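Local coordinates for protein ethylbenzene dehydrogenase alpha-subunit (Aromatoleum aromaticum, PDB 2IVF) that forms the molybdenum-bearing subunit of a molybdopterin-family oxidoreductase, holding two pterin guanine dinucleotides, a molybdenum atom and an iron/sulfur cluster, at residues A276-I281 and P290-H295; M604-N609 and F633-R638; M639-M644 and W921-Y926. All coordinates share one frame; numbering follows the deposited sequence.

Contact 1. Residues A276-I281 and P290-H295; sequences AEVVVI and PAADLH. With MGD (2-amino-5,6-dimercapto-7-methyl-3,7,8a,9-tetrahydro-8-oxa-1,3,9,10-tetraaza-anthracen-4-one guanosine dinucleotide), chain M.
Val-278 O is gripped by two successive backbone N-H groups, Asp-293 N at 2.7 Å and the more distant Leu-294 N at 3.2 Å. The first donor tilts from the carbonyl plane, whereas the second lies in it. This double grip starts the pairing of two parallel strands, 277-281 and 294-296, the latter an outermost strand within this chain of a parallel sheet of the molybdopterin oxidoreductase fold. Asp-293 also binds the N of the same residue: with its CG beside its own backbone N (chi1 -63°), OD2 accepts from Val-278 N at 2.9 Å, on the anti side and almost straight (171°). Its carboxylate is further held by Arg-272 and by Arg-317 of the beta subunit, so a negative charge probably suits this buried place. Beyond it the strand pairing continues with Val-280 N donating to Leu-294 O. On one face Val-279 and Leu-294 lie side by side, pointing the same way, packed against helix 425-437. Val-280 CG2 meets Ala-292 CB at 3.6 Å, and on the same face as Val-280 the His-295 ring turns its edge, at CD2, to Val-280 O, while its NE2 is hydrogen-bonded to Ala-282 O. Val-278 CG1 presses on Ala-291 O, a buried carbonyl oxygen with no polar partner in the model. As in other nucleotide-binding folds built on parallel sheets, the ligand sits at the carboxyl end of the strand: the guanine N2 of MGD donates to Ile-281 O at 2.8 Å.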
loop_
_atom_site.group_PDB
_atom_site.type_symbol
_atom_site.label_atom_id
_atom_site.label_comp_id
_atom_site.label_asym_id
_atom_site.label_seq_id
_atom_site.Cartn_x
_atom_site.Cartn_y
_atom_site.Cartn_z
ATOM N N ALA A 276 -19.476 5.194 16.678
ATOM C CA ALA A 276 -19.404 3.811 16.273
ATOM C C ALA A 276 -18.317 3.022 17.044
ATOM O O ALA A 276 -17.201 3.500 17.301
ATOM C CB ALA A 276 -19.216 3.674 14.708
ATOM N N GLU A 277 -18.671 1.833 17.469
ATOM C CA GLU A 277 -17.736 0.949 18.115
ATOM C C GLU A 277 -17.059 0.113 17.058
ATOM O O GLU A 277 -17.716 -0.550 16.271
ATOM C CB GLU A 277 -18.493 0.071 19.087
ATOM C CG GLU A 277 -17.723 -1.038 19.729
ATOM C CD GLU A 277 -18.358 -1.398 21.112
ATOM O OE1 GLU A 277 -19.528 -1.008 21.374
ATOM O OE2 GLU A 277 -17.649 -1.979 21.951
ATOM N N VAL A 278 -15.737 0.155 17.021
ATOM C CA VAL A 278 -14.995 -0.502 15.936
ATOM C C VAL A 278 -14.289 -1.715 16.468
ATOM O O VAL A 278 -13.488 -1.643 17.412
ATOM C CB VAL A 278 -14.003 0.466 15.267
ATOM C CG1 VAL A 278 -13.112 -0.275 14.255
ATOM C CG2 VAL A 278 -14.787 1.709 14.640
ATOM N N VAL A 279 -14.586 -2.826 15.818
ATOM C CA VAL A 279 -14.068 -4.108 16.168
ATOM C C VAL A 279 -13.268 -4.688 14.994
ATOM O O VAL A 279 -13.754 -4.727 13.860
ATOM C CB VAL A 279 -15.155 -5.085 16.515
ATOM C CG1 VAL A 279 -14.508 -6.417 16.951
ATOM C CG2 VAL A 279 -16.110 -4.427 17.579
ATOM N N VAL A 280 -12.049 -5.137 15.275
ATOM C CA VAL A 280 -11.231 -5.825 14.265
ATOM C C VAL A 280 -11.161 -7.248 14.701
ATOM O O VAL A 280 -10.687 -7.522 15.805
ATOM C CB VAL A 280 -9.808 -5.208 14.102
ATOM C CG1 VAL A 280 -8.899 -6.082 13.266
ATOM C CG2 VAL A 280 -9.888 -3.775 13.485
ATOM N N ILE A 281 -11.701 -8.139 13.866
ATOM C CA ILE A 281 -11.603 -9.575 14.092
ATOM C C ILE A 281 -10.451 -10.050 13.202
ATOM O O ILE A 281 -10.541 -10.034 11.961
ATOM C CB ILE A 281 -12.896 -10.331 13.735
ATOM C CG1 ILE A 281 -14.091 -9.730 14.440
ATOM C CG2 ILE A 281 -12.729 -11.830 14.085
ATOM C CD1 ILE A 281 -15.426 -10.344 14.006
ATOM N N PRO A 290 -5.240 0.370 14.916
ATOM C CA PRO A 290 -5.223 1.744 15.448
ATOM C C PRO A 290 -6.547 2.467 15.396
ATOM O O PRO A 290 -6.747 3.421 16.160
ATOM C CB PRO A 290 -4.237 2.450 14.519
ATOM C CG PRO A 290 -3.297 1.309 14.101
ATOM C CD PRO A 290 -4.229 0.180 13.869
ATOM N N ALA A 291 -7.415 2.046 14.483
ATOM C CA ALA A 291 -8.793 2.518 14.462
ATOM C C ALA A 291 -9.801 1.713 15.294
ATOM O O ALA A 291 -10.983 2.033 15.286
ATOM C CB ALA A 291 -9.277 2.625 13.021
ATOM N N ALA A 292 -9.348 0.699 16.021
ATOM C CA ALA A 292 -10.265 -0.220 16.678
ATOM C C ALA A 292 -10.390 0.008 18.178
ATOM O O ALA A 292 -9.406 0.279 18.882
ATOM C CB ALA A 292 -9.847 -1.661 16.404
ATOM N N ASP A 293 -11.617 -0.120 18.663
ATOM C CA ASP A 293 -11.900 -0.214 20.094
ATOM C C ASP A 293 -11.574 -1.592 20.668
ATOM O O ASP A 293 -11.221 -1.729 21.841
ATOM C CB ASP A 293 -13.355 0.146 20.364
ATOM C CG ASP A 293 -13.675 1.560 19.979
ATOM O OD1 ASP A 293 -13.033 2.493 20.527
ATOM O OD2 ASP A 293 -14.543 1.729 19.111
ATOM N N LEU A 294 -11.718 -2.615 19.838
ATOM C CA LEU A 294 -11.610 -3.980 20.242
ATOM C C LEU A 294 -10.925 -4.737 19.171
ATOM O O LEU A 294 -11.194 -4.550 17.985
ATOM C CB LEU A 294 -13.015 -4.594 20.399
ATOM C CG LEU A 294 -13.819 -4.170 21.650
ATOM C CD1 LEU A 294 -15.246 -4.695 21.546
ATOM C CD2 LEU A 294 -13.141 -4.746 22.872
ATOM N N HIS A 295 -10.039 -5.587 19.606
ATOM C CA HIS A 295 -9.509 -6.668 18.806
ATOM C C HIS A 295 -10.084 -7.979 19.281
ATOM O O HIS A 295 -9.961 -8.362 20.482
ATOM C CB HIS A 295 -7.982 -6.682 18.968
ATOM C CG HIS A 295 -7.328 -7.804 18.271
ATOM N ND1 HIS A 295 -6.244 -8.452 18.810
ATOM C CD2 HIS A 295 -7.639 -8.463 17.119
ATOM C CE1 HIS A 295 -5.870 -9.420 17.986
ATOM N NE2 HIS A 295 -6.682 -9.425 16.941
HETATM P PB MGD M . -6.598 -9.128 3.107
HETATM O O1B MGD M . -5.509 -8.167 2.778
HETATM O O2B MGD M . -6.363 -10.529 2.674
HETATM O O3B MGD M . -8.038 -8.737 2.596
HETATM O O3A MGD M . -7.840 -6.756 1.008
HETATM P PA MGD M . -8.698 -7.296 2.240
HETATM O O1A MGD M . -8.535 -6.299 3.303
HETATM O O2A MGD M . -10.043 -7.624 1.805
HETATM O "O5'" MGD M . -6.848 -9.140 4.696
HETATM C "C5'" MGD M . -5.735 -9.350 5.577
HETATM C "C4'" MGD M . -6.235 -9.640 6.990
HETATM O "O4'" MGD M . -6.878 -10.905 7.027
HETATM C "C3'" MGD M . -4.959 -9.862 7.769
HETATM O "O3'" MGD M . -4.599 -8.611 8.342
HETATM C "C2'" MGD M . -5.384 -10.889 8.827
HETATM O "O2'" MGD M . -5.343 -10.285 10.134
HETATM C "C1'" MGD M . -6.819 -11.258 8.418
HETATM N N9 MGD M . -7.004 -12.721 8.566
HETATM C C8 MGD M . -6.274 -13.714 8.035
HETATM N N7 MGD M . -6.785 -14.906 8.362
HETATM C C5 MGD M . -7.886 -14.647 9.113
HETATM C C6 MGD M . -8.838 -15.404 9.782
HETATM O O6 MGD M . -8.855 -16.641 9.832
HETATM N N1 MGD M . -9.850 -14.717 10.459
HETATM C C2 MGD M . -9.955 -13.320 10.535
HETATM N N2 MGD M . -10.982 -12.737 11.244
HETATM N N3 MGD M . -9.039 -12.610 9.863
HETATM C C4 MGD M . -8.025 -13.244 9.198
HETATM C C10 MGD M . -7.748 -7.466 -0.172
HETATM C C11 MGD M . -8.000 -6.520 -1.320
HETATM O O11 MGD M . -7.081 -5.509 -1.238
HETATM C C12 MGD M . -8.007 -7.178 -2.707
HETATM S S12 MGD M . -8.611 -8.810 -2.958
HETATM C C13 MGD M . -7.535 -6.477 -3.789
HETATM S S13 MGD M . -7.570 -7.211 -5.355
HETATM C C14 MGD M . -6.976 -5.106 -3.622
HETATM N N15 MGD M . -5.492 -5.254 -3.601
HETATM C C16 MGD M . -4.676 -4.346 -2.900
HETATM C C17 MGD M . -3.306 -4.360 -2.975
HETATM O O17 MGD M . -2.698 -5.212 -3.666
HETATM N N18 MGD M . -2.594 -3.404 -2.223
HETATM C C19 MGD M . -3.205 -2.463 -1.453
HETATM N N19 MGD M . -2.426 -1.600 -0.771
HETATM N N20 MGD M . -4.543 -2.506 -1.377
HETATM C C21 MGD M . -5.267 -3.382 -2.091
HETATM N N22 MGD M . -6.655 -3.390 -2.001
HETATM C C23 MGD M . -7.445 -4.562 -2.243
#

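Contact 2. Residues M604-N609 and F633-R638; sequences MLLSQN and FALETR. With MD1 (phosphoric acid 4-(2-amino-4-oxo-3,4,5,6,-tetrahydro-pteridin-6-yl)-2-hydroxy-3,4-dimercapto-but-3-en-yl ester guanylate ester), chain N.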
loop_
_atom_site.group_PDB
_atom_site.type_symbol
_atom_site.label_atom_id
_atom_site.label_comp_id
_atom_site.label_asym_id
_atom_site.label_seq_id
_atom_site.Cartn_x
_atom_site.Cartn_y
_atom_site.Cartn_z
ATOM N N MET A 604 -1.388 -16.711 -22.662
ATOM C CA MET A 604 -1.267 -15.274 -22.679
ATOM C C MET A 604 -1.289 -14.724 -21.261
ATOM O O MET A 604 -2.215 -14.984 -20.498
ATOM C CB MET A 604 -2.422 -14.682 -23.473
ATOM C CG MET A 604 -2.490 -13.207 -23.475
ATOM S SD MET A 604 -3.689 -12.709 -24.691
ATOM C CE MET A 604 -3.849 -10.963 -24.357
ATOM N N LEU A 605 -0.246 -13.970 -20.927
ATOM C CA LEU A 605 -0.138 -13.258 -19.643
ATOM C C LEU A 605 -0.566 -11.820 -19.867
ATOM O O LEU A 605 0.050 -11.092 -20.661
ATOM C CB LEU A 605 1.299 -13.295 -19.131
ATOM C CG LEU A 605 1.877 -14.624 -18.666
ATOM C CD1 LEU A 605 3.405 -14.593 -18.732
ATOM C CD2 LEU A 605 1.394 -14.875 -17.242
ATOM N N LEU A 606 -1.643 -11.422 -19.201
ATOM C CA LEU A 606 -2.168 -10.071 -19.259
ATOM C C LEU A 606 -2.780 -9.803 -17.895
ATOM O O LEU A 606 -3.663 -10.566 -17.451
ATOM C CB LEU A 606 -3.233 -9.948 -20.337
ATOM C CG LEU A 606 -4.030 -8.634 -20.314
ATOM C CD1 LEU A 606 -3.139 -7.395 -20.630
ATOM C CD2 LEU A 606 -5.205 -8.783 -21.323
ATOM N N SER A 607 -2.262 -8.800 -17.205
ATOM C CA SER A 607 -2.716 -8.468 -15.848
ATOM C C SER A 607 -2.828 -9.727 -14.952
ATOM O O SER A 607 -3.785 -9.915 -14.178
ATOM C CB SER A 607 -4.024 -7.681 -15.890
ATOM O OG SER A 607 -3.895 -6.589 -16.790
ATOM N N GLN A 608 -1.785 -10.546 -15.028
ATOM C CA GLN A 608 -1.751 -11.769 -14.280
ATOM C C GLN A 608 -0.314 -12.237 -14.163
ATOM O O GLN A 608 0.482 -12.068 -15.089
ATOM C CB GLN A 608 -2.602 -12.812 -14.988
ATOM C CG GLN A 608 -2.944 -14.013 -14.127
ATOM C CD GLN A 608 -2.198 -15.299 -14.463
ATOM O OE1 GLN A 608 -1.978 -16.116 -13.548
ATOM N NE2 GLN A 608 -1.819 -15.515 -15.772
ATOM N N ASN A 609 0.001 -12.865 -13.029
ATOM C CA ASN A 609 1.391 -13.187 -12.670
ATOM C C ASN A 609 1.352 -14.518 -11.924
ATOM O O ASN A 609 1.398 -14.521 -10.730
ATOM C CB ASN A 609 1.878 -12.009 -11.787
ATOM C CG ASN A 609 3.357 -12.044 -11.428
ATOM O OD1 ASN A 609 4.144 -12.813 -11.969
ATOM N ND2 ASN A 609 3.739 -11.186 -10.513
ATOM N N PHE A 633 3.359 -15.701 -23.949
ATOM C CA PHE A 633 3.616 -14.302 -24.242
ATOM C C PHE A 633 2.925 -13.421 -23.234
ATOM O O PHE A 633 1.860 -13.759 -22.694
ATOM C CB PHE A 633 3.259 -13.937 -25.681
ATOM C CG PHE A 633 1.762 -13.969 -25.992
ATOM C CD1 PHE A 633 1.116 -15.167 -26.222
ATOM C CD2 PHE A 633 1.019 -12.796 -26.065
ATOM C CE1 PHE A 633 -0.237 -15.195 -26.566
ATOM C CE2 PHE A 633 -0.348 -12.842 -26.360
ATOM C CZ PHE A 633 -0.961 -14.033 -26.611
ATOM N N ALA A 634 3.569 -12.300 -22.956
ATOM C CA ALA A 634 3.120 -11.394 -21.942
ATOM C C ALA A 634 2.901 -10.029 -22.550
ATOM O O ALA A 634 3.715 -9.566 -23.371
ATOM C CB ALA A 634 4.124 -11.296 -20.848
ATOM N N LEU A 635 1.809 -9.400 -22.119
ATOM C CA LEU A 635 1.543 -8.007 -22.385
ATOM C C LEU A 635 1.767 -7.297 -21.079
ATOM O O LEU A 635 0.898 -7.316 -20.199
ATOM C CB LEU A 635 0.128 -7.784 -22.861
ATOM C CG LEU A 635 -0.112 -8.029 -24.335
ATOM C CD1 LEU A 635 -0.116 -9.497 -24.573
ATOM C CD2 LEU A 635 -1.451 -7.377 -24.780
ATOM N N GLU A 636 2.951 -6.702 -20.958
ATOM C CA GLU A 636 3.403 -6.150 -19.700
ATOM C C GLU A 636 3.963 -4.759 -19.794
ATOM O O GLU A 636 4.525 -4.327 -20.813
ATOM C CB GLU A 636 4.472 -7.088 -19.101
ATOM C CG GLU A 636 3.982 -8.044 -18.033
ATOM C CD GLU A 636 3.533 -7.430 -16.742
ATOM O OE1 GLU A 636 3.576 -6.174 -16.545
ATOM O OE2 GLU A 636 3.125 -8.245 -15.883
ATOM N N THR A 637 3.834 -4.050 -18.692
ATOM C CA THR A 637 4.536 -2.811 -18.475
ATOM C C THR A 637 5.812 -3.056 -17.704
ATOM O O THR A 637 6.726 -2.229 -17.712
ATOM C CB THR A 637 3.687 -1.858 -17.634
ATOM O OG1 THR A 637 3.273 -2.544 -16.455
ATOM C CG2 THR A 637 2.461 -1.412 -18.429
ATOM N N ARG A 638 5.876 -4.208 -17.051
ATOM C CA ARG A 638 6.839 -4.449 -16.023
ATOM C C ARG A 638 7.390 -5.888 -16.168
ATOM O O ARG A 638 6.693 -6.799 -16.644
ATOM C CB ARG A 638 6.102 -4.226 -14.696
ATOM C CG ARG A 638 6.843 -4.404 -13.416
ATOM C CD ARG A 638 5.852 -4.408 -12.224
ATOM N NE ARG A 638 5.227 -5.717 -12.157
ATOM C CZ ARG A 638 5.713 -6.752 -11.477
ATOM N NH1 ARG A 638 6.833 -6.657 -10.758
ATOM N NH2 ARG A 638 5.094 -7.894 -11.551
HETATM P PB MD1 N . -2.178 -10.602 -10.255
HETATM O O3B MD1 N . -1.191 -9.457 -9.787
HETATM O O1B MD1 N . -3.299 -9.944 -10.973
HETATM O O2B MD1 N . -1.470 -11.785 -10.793
HETATM O O3A MD1 N . -2.753 -11.092 -8.860
HETATM C C10 MD1 N . -3.934 -10.522 -8.255
HETATM C C11 MD1 N . -3.988 -11.165 -6.879
HETATM O O11 MD1 N . -2.984 -10.421 -6.108
HETATM C C12 MD1 N . -5.336 -10.939 -6.249
HETATM S S12 MD1 N . -6.421 -9.753 -6.835
HETATM C C13 MD1 N . -5.722 -11.631 -5.128
HETATM S S13 MD1 N . -7.203 -11.362 -4.366
HETATM C C14 MD1 N . -4.885 -12.688 -4.515
HETATM N N15 MD1 N . -4.449 -12.518 -3.171
HETATM C C16 MD1 N . -3.569 -13.394 -2.590
HETATM C C15 MD1 N . -3.296 -13.222 -1.246
HETATM O O14 MD1 N . -3.841 -12.305 -0.574
HETATM N N17 MD1 N . -2.358 -14.064 -0.743
HETATM C C17 MD1 N . -1.779 -15.072 -1.517
HETATM N N16 MD1 N . -0.894 -15.852 -0.912
HETATM N N18 MD1 N . -2.106 -15.237 -2.809
HETATM C C20 MD1 N . -2.990 -14.420 -3.340
HETATM N N8 MD1 N . -3.364 -14.615 -4.631
HETATM C C7 MD1 N . -4.256 -13.762 -5.368
HETATM P PA MD1 N . 0.306 -9.051 -10.217
HETATM O O1A MD1 N . 0.426 -7.603 -9.864
HETATM O O2A MD1 N . 1.238 -9.989 -9.552
HETATM O "O5'" MD1 N . 0.398 -9.251 -11.780
HETATM C "C5'" MD1 N . -0.313 -8.312 -12.579
HETATM C "C4'" MD1 N . 0.578 -7.776 -13.623
HETATM O "O4'" MD1 N . -0.195 -6.746 -14.227
HETATM C "C1'" MD1 N . 0.772 -5.804 -14.691
HETATM N N9 MD1 N . 0.229 -4.470 -14.983
HETATM C C4 MD1 N . 0.028 -4.024 -16.214
HETATM N N3 MD1 N . 0.232 -4.644 -17.401
HETATM C C2 MD1 N . -0.052 -4.015 -18.542
HETATM N N2 MD1 N . 0.134 -4.634 -19.738
HETATM N N1 MD1 N . -0.471 -2.701 -18.473
HETATM C C6 MD1 N . -0.696 -2.013 -17.305
HETATM O O6 MD1 N . -1.139 -0.866 -17.355
HETATM C C5 MD1 N . -0.444 -2.705 -16.110
HETATM N N7 MD1 N . -0.506 -2.399 -14.819
HETATM C C8 MD1 N . -0.106 -3.483 -14.147
HETATM C "C2'" MD1 N . 1.786 -5.701 -13.555
HETATM O "O2'" MD1 N . 3.093 -5.245 -13.982
HETATM C "C3'" MD1 N . 1.789 -7.114 -12.955
HETATM O "O3'" MD1 N . 2.997 -7.846 -13.291
HETATM O O HOH W 1 0.201 -7.375 -17.650
HETATM O O HOH W 2 2.998 -10.890 -15.878
#
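Phe-633 holds its CG between the backbone N and the carbonyl carbon (chi1 68°), and Met-604 runs out extended with its CG opposite the N (chi1 175°), which brings the methionine chain across the phenyl ring. They sit on neighbouring parallel strands, 602-606 and 631-636, of a mixed sheet, and the loops after these two strands hold MD1. Met-604 CA stands over the ring face, 4.2 Å from the centroid in a CH-pi contact, while SD approaches obliquely as a Met-aromatic contact. On the opposite face of the sheet Leu-605 CB packs on Ala-634 CB. Leu-605 bonds both ways along the backbone, its N to Phe-633 O and its O to Leu-635 N, each at 2.8 Å and nearly straight. Past these bonds the strands part, and one water spans Ser-607 N and Leu-635 O, another Gln-608 O and Glu-636 OE2. The guanosine part of MD1 lies by the diverging ends. Leu-635 O takes the guanine N2, and Asn-609 ND2 donates to O2A of MD1 at 2.9 Å, its OD1 being hydrogen-bonded to Ser-642 OG. Bent at chi2, Glu-636 receives both ribose hydroxyls, O2' on OE1 and O3' on OE2. From the guanidinium edge Arg-638 NE reaches O2' of MD1 at 2.8 Å and NH2 reaches O3' at 2.7 Å.

Contact 3. Residues M639-M644 and W921-Y926; sequences MSSSAM and WDAHQY
His-924 NE2 donates to Met-639 O at 2.8 Å, close to straight (164°) and nearly in the plane of the imidazole. This bond joins two loops of distant sequence: 639-644, which follows strand 631-636 and contains an ST motif, and 921-926, a loop with a short 3-10 turn at 923-925 in the region of the molybdopterin dinucleotide-binding domain. Ser-641 meets both Asp-922 and His-924. Its OG, set between its own N and carbonyl carbon (chi1 63°), donates to Asp-922 OD1 at 2.6 Å and is also hydrogen-bonded to Asn-609 OD1; its CB rests over the face of the His-924 ring, 3.8 Å from the centroid. Ser-641 N lies over that same ring, toward the rim, but its angle to NE2 is too poor for a hydrogen bond. Asp-922 OD1 accepts three times: it takes Ser-641 OG on the syn side and Ala-923 N, 2.9 Å away, on the anti side, both from the same face of the carboxylate, and Asn-609 ND2 as well. OD2 forms a salt bridge with Arg-638, one of the residues that hold MD1, so the carboxylate is probably kept ionised. Asp-922 is thus a second-shell residue and probably helps to position Asn-609 and Arg-638. Gln-925 OE1 accepts from Asp-922 N. Val-102 of the beta subunit packs on both His-924 and Met-644, so the beta subunit borders this junction of the two loops. In the ST motif, Ser-640 OG accepts from Ala-643 N at 3.0 Å.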
loop_
_atom_site.group_PDB
_atom_site.type_symbol
_atom_site.label_atom_id
_atom_site.label_comp_id
_atom_site.label_asym_id
_atom_site.label_seq_id
_atom_site.Cartn_x
_atom_site.Cartn_y
_atom_site.Cartn_z
ATOM N N MET A 639 8.655 -6.078 -15.802
ATOM C CA MET A 639 9.252 -7.408 -15.864
ATOM C C MET A 639 8.851 -8.195 -14.619
ATOM O O MET A 639 9.559 -8.227 -13.598
ATOM C CB MET A 639 10.756 -7.379 -16.066
ATOM C CG MET A 639 11.312 -8.760 -16.246
ATOM S SD MET A 639 10.738 -9.567 -17.756
ATOM C CE MET A 639 11.705 -8.772 -19.020
ATOM N N SER A 640 7.656 -8.779 -14.701
ATOM C CA SER A 640 7.129 -9.614 -13.623
ATOM C C SER A 640 7.895 -10.904 -13.559
ATOM O O SER A 640 8.565 -11.275 -14.500
ATOM C CB SER A 640 5.639 -9.921 -13.855
ATOM O OG SER A 640 5.455 -10.797 -14.933
ATOM N N SER A 641 7.779 -11.591 -12.429
ATOM C CA SER A 641 8.406 -12.870 -12.279
ATOM C C SER A 641 7.900 -13.837 -13.323
ATOM O O SER A 641 8.682 -14.654 -13.846
ATOM C CB SER A 641 8.178 -13.418 -10.864
ATOM O OG SER A 641 6.822 -13.629 -10.629
ATOM N N SER A 642 6.608 -13.749 -13.670
ATOM C CA SER A 642 6.059 -14.668 -14.695
ATOM C C SER A 642 6.516 -14.343 -16.117
ATOM O O SER A 642 6.734 -15.260 -16.925
ATOM C CB SER A 642 4.520 -14.771 -14.625
ATOM O OG SER A 642 4.113 -15.072 -13.297
ATOM N N ALA A 643 6.627 -13.054 -16.428
ATOM C CA ALA A 643 7.157 -12.583 -17.709
ATOM C C ALA A 643 8.574 -13.064 -17.949
ATOM O O ALA A 643 8.983 -13.253 -19.088
ATOM C CB ALA A 643 7.085 -11.014 -17.798
ATOM N N MET A 644 9.336 -13.265 -16.871
ATOM C CA MET A 644 10.683 -13.814 -16.985
ATOM C C MET A 644 10.707 -15.193 -17.608
ATOM O O MET A 644 11.734 -15.626 -18.112
ATOM C CB MET A 644 11.390 -13.775 -15.633
ATOM C CG MET A 644 11.794 -12.333 -15.264
ATOM S SD MET A 644 13.088 -11.711 -16.353
ATOM C CE MET A 644 14.511 -12.734 -15.905
ATOM N N TRP A 921 4.507 -10.992 -2.150
ATOM C CA TRP A 921 5.626 -10.388 -2.852
ATOM C C TRP A 921 5.720 -11.044 -4.221
ATOM O O TRP A 921 5.198 -12.168 -4.424
ATOM C CB TRP A 921 6.928 -10.654 -2.076
ATOM C CG TRP A 921 6.874 -10.060 -0.692
ATOM C CD1 TRP A 921 6.567 -10.711 0.461
ATOM C CD2 TRP A 921 7.059 -8.688 -0.345
ATOM N NE1 TRP A 921 6.609 -9.837 1.543
ATOM C CE2 TRP A 921 6.917 -8.587 1.069
ATOM C CE3 TRP A 921 7.421 -7.557 -1.068
ATOM C CZ2 TRP A 921 7.031 -7.381 1.748
ATOM C CZ3 TRP A 921 7.533 -6.375 -0.402
ATOM C CH2 TRP A 921 7.335 -6.280 0.984
ATOM N N ASP A 922 6.377 -10.377 -5.167
ATOM C CA ASP A 922 6.558 -11.005 -6.463
ATOM C C ASP A 922 7.603 -12.068 -6.316
ATOM O O ASP A 922 8.510 -11.932 -5.507
ATOM C CB ASP A 922 6.955 -9.967 -7.510
ATOM C CG ASP A 922 6.593 -10.377 -8.925
ATOM O OD1 ASP A 922 6.272 -11.571 -9.198
ATOM O OD2 ASP A 922 6.714 -9.458 -9.779
ATOM N N ALA A 923 7.499 -13.129 -7.115
ATOM C CA ALA A 923 8.348 -14.316 -6.934
ATOM C C ALA A 923 9.854 -14.086 -7.092
ATOM O O ALA A 923 10.647 -14.706 -6.378
ATOM C CB ALA A 923 7.897 -15.441 -7.819
ATOM N N HIS A 924 10.257 -13.183 -7.993
ATOM C CA HIS A 924 11.685 -12.941 -8.215
ATOM C C HIS A 924 12.271 -11.950 -7.197
ATOM O O HIS A 924 13.426 -11.452 -7.335
ATOM C CB HIS A 924 11.987 -12.575 -9.672
ATOM C CG HIS A 924 11.238 -11.391 -10.202
ATOM N ND1 HIS A 924 10.239 -10.750 -9.500
ATOM C CD2 HIS A 924 11.321 -10.764 -11.400
ATOM C CE1 HIS A 924 9.762 -9.762 -10.233
ATOM N NE2 HIS A 924 10.403 -9.746 -11.387
ATOM N N GLN A 925 11.486 -11.649 -6.159
ATOM C CA GLN A 925 12.020 -10.970 -4.969
ATOM C C GLN A 925 12.555 -11.949 -3.917
ATOM O O GLN A 925 13.110 -11.536 -2.876
ATOM C CB GLN A 925 10.954 -10.109 -4.302
ATOM C CG GLN A 925 10.354 -9.050 -5.195
ATOM C CD GLN A 925 9.405 -8.161 -4.442
ATOM O OE1 GLN A 925 8.158 -8.321 -4.523
ATOM N NE2 GLN A 925 9.968 -7.214 -3.711
ATOM N N TYR A 926 12.421 -13.246 -4.193
ATOM C CA TYR A 926 12.837 -14.262 -3.279
ATOM C C TYR A 926 14.022 -15.033 -3.813
ATOM O O TYR A 926 14.155 -15.268 -5.024
ATOM C CB TYR A 926 11.769 -15.343 -3.101
ATOM C CG TYR A 926 10.469 -14.949 -2.460
ATOM C CD1 TYR A 926 9.478 -14.285 -3.201
ATOM C CD2 TYR A 926 10.177 -15.326 -1.164
ATOM C CE1 TYR A 926 8.267 -13.975 -2.649
ATOM C CE2 TYR A 926 8.966 -15.002 -0.589
ATOM C CZ TYR A 926 8.004 -14.384 -1.339
ATOM O OH TYR A 926 6.789 -14.111 -0.775
#

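All three contacts are buried, yet they differ in kind. Contacts 1 and 2 are each a pair of neighbouring parallel strands, in two separate sheets, with the guanine end of a different dinucleotide at the carboxyl ends; their centres lie about 39 Å apart and they do not touch. Contact 3 has no strand pairing and rests on side-chain polar bonds between loops. It adjoins contact 2, with centres about 12 Å apart, and its segment 639-644 follows directly on 633-638; Asn-609 OD1 and Ser-642 OG, 2.6 Å apart, probably share a hydrogen bond there. The beta subunit reaches contacts 1 and 3, whereas no other protein chain touches contact 2.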